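PDB 4YXP: mRNA export factor from Human herpesvirus 1, which regulates viral gene expression, inhibits host splicing, contributes to the shutoff of host protein synthesis and mediates nuclear export of intronless viral mRNAs. Local coordinates for residues H224-L227 / P228-M232. Sequence-based numbering, arbitrary orientation.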
loop_
_atom_site.group_PDB
_atom_site.type_symbol
_atom_site.label_atom_id
_atom_site.label_comp_id
_atom_site.label_asym_id
_atom_site.label_seq_id
_atom_site.Cartn_x
_atom_site.Cartn_y
_atom_site.Cartn_z
ATOM N N HIS B 224 -12.860 26.242 -5.696
ATOM C CA HIS B 224 -11.914 27.309 -5.383
ATOM C C HIS B 224 -10.940 26.906 -4.275
ATOM O O HIS B 224 -9.804 27.379 -4.223
ATOM C CB HIS B 224 -12.698 28.563 -4.977
ATOM C CG HIS B 224 -11.851 29.775 -4.734
ATOM N ND1 HIS B 224 -11.215 30.456 -5.749
ATOM C CD2 HIS B 224 -11.568 30.444 -3.593
ATOM C CE1 HIS B 224 -10.563 31.486 -5.239
ATOM N NE2 HIS B 224 -10.758 31.502 -3.935
ATOM N N PHE B 225 -11.387 26.014 -3.399
ATOM C CA PHE B 225 -10.617 25.647 -2.213
ATOM C C PHE B 225 -9.460 24.684 -2.496
ATOM O O PHE B 225 -8.600 24.492 -1.638
ATOM C CB PHE B 225 -11.541 25.031 -1.156
ATOM C CG PHE B 225 -12.437 23.952 -1.689
ATOM C CD1 PHE B 225 -11.970 22.661 -1.856
ATOM C CD2 PHE B 225 -13.752 24.230 -2.020
ATOM C CE1 PHE B 225 -12.795 21.668 -2.345
ATOM C CE2 PHE B 225 -14.582 23.242 -2.512
ATOM C CZ PHE B 225 -14.103 21.961 -2.674
ATOM N N TYR B 226 -9.436 24.075 -3.680
ATOM C CA TYR B 226 -8.323 23.200 -4.046
ATOM C C TYR B 226 -7.406 23.840 -5.083
ATOM O O TYR B 226 -7.834 24.196 -6.187
ATOM C CB TYR B 226 -8.818 21.851 -4.583
ATOM C CG TYR B 226 -7.679 21.017 -5.131
ATOM C CD1 TYR B 226 -6.765 20.404 -4.278
ATOM C CD2 TYR B 226 -7.493 20.870 -6.495
ATOM C CE1 TYR B 226 -5.710 19.666 -4.773
ATOM C CE2 TYR B 226 -6.441 20.132 -6.999
ATOM C CZ TYR B 226 -5.554 19.530 -6.136
ATOM O OH TYR B 226 -4.504 18.800 -6.645
ATOM N N LEU B 227 -6.137 23.975 -4.717
ATOM C CA LEU B 227 -5.113 24.447 -5.635
ATOM C C LEU B 227 -4.243 23.262 -6.046
ATOM O O LEU B 227 -3.763 22.526 -5.181
ATOM C CB LEU B 227 -4.265 25.541 -4.984
ATOM C CG LEU B 227 -4.992 26.856 -4.691
ATOM C CD1 LEU B 227 -4.155 27.740 -3.775
ATOM C CD2 LEU B 227 -5.321 27.593 -5.984
ATOM N N PRO B 228 -4.053 23.051 -7.363
ATOM C CA PRO B 228 -3.247 21.900 -7.793
ATOM C C PRO B 228 -1.872 21.857 -7.133
ATOM O O PRO B 228 -1.121 22.831 -7.194
ATOM C CB PRO B 228 -3.125 22.107 -9.307
ATOM C CG PRO B 228 -4.347 22.859 -9.673
ATOM C CD PRO B 228 -4.602 23.789 -8.517
ATOM N N GLY B 229 -1.556 20.730 -6.505
ATOM C CA GLY B 229 -0.314 20.584 -5.770
ATOM C C GLY B 229 -0.503 20.618 -4.262
ATOM O O GLY B 229 0.448 20.402 -3.506
ATOM N N ALA B 230 -1.732 20.873 -3.818
ATOM C CA ALA B 230 -2.009 21.043 -2.391
ATOM C C ALA B 230 -1.844 19.745 -1.610
ATOM O O ALA B 230 -1.510 19.779 -0.426
ATOM C CB ALA B 230 -3.411 21.596 -2.190
ATOM N N CYS B 231 -2.094 18.609 -2.259
ATOM C CA CYS B 231 -1.974 17.311 -1.588
ATOM C C CYS B 231 -0.519 17.038 -1.236
ATOM O O CYS B 231 -0.198 16.673 -0.105
ATOM C CB CYS B 231 -2.513 16.179 -2.467
ATOM S SG CYS B 231 -4.291 16.229 -2.776
ATOM N N MET B 232 0.356 17.216 -2.220
ATOM C CA MET B 232 1.783 17.015 -2.030
ATOM C C MET B 232 2.383 18.043 -1.067
ATOM O O MET B 232 3.071 17.681 -0.111
ATOM C CB MET B 232 2.505 17.080 -3.373
ATOM C CG MET B 232 4.007 16.885 -3.280
ATOM S SD MET B 232 4.801 16.934 -4.891
ATOM C CE MET B 232 4.202 15.406 -5.612
#
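Tyr226 lays its ring over one face of a type II beta turn, Leu227 to Ala230, that leads the chain into helix 230-241 within the CHC2-type zinc-finger region of the folded ICP27 domain. The turn is closed by the hydrogen bond Ala230 N to Leu227 O, 3.0 Å, bent at the hydrogen (136°) and lying in the carbonyl plane. Gly229, the N-cap residue, takes the last corner with a positive phi of 106°, a backbone shape glycine adopts readily. With CG anti to the backbone N (chi1 172°), Tyr226 reaches across the turn until OH stands over Pro228 CA and Gly229 N, 3.5 Å from each. Pro228 forms the bump over one ring face: its N sits 3.8 Å above the ring plane, toward the rim, and its CA approaches CE2 to 3.7 Å. On the CE1 side the Ala230 methyl and Cys231 SG meet the ring obliquely, the sulfur 5.5 Å from the centroid, so the ring fills the hollow bounded by Pro228, Ala230 and Cys231. Leu123 of helix 112-132 and Phe191 of helix 188-204 also pack on Tyr226, making it a buried wedge between the turn and the helical core. Asp120 OD1 takes the Tyr226 hydroxyl and Cys231 N, while OD2 takes Met232 N, so one carboxylate holds both ring and first helical turn. Leu227 packs on Arg17 and Pro228 on Ser273, both of the second subunit. At the end of the turn, the Ala230 methyl lies beside the bonded carbonyl, CB 3.2 Å from Leu227 O.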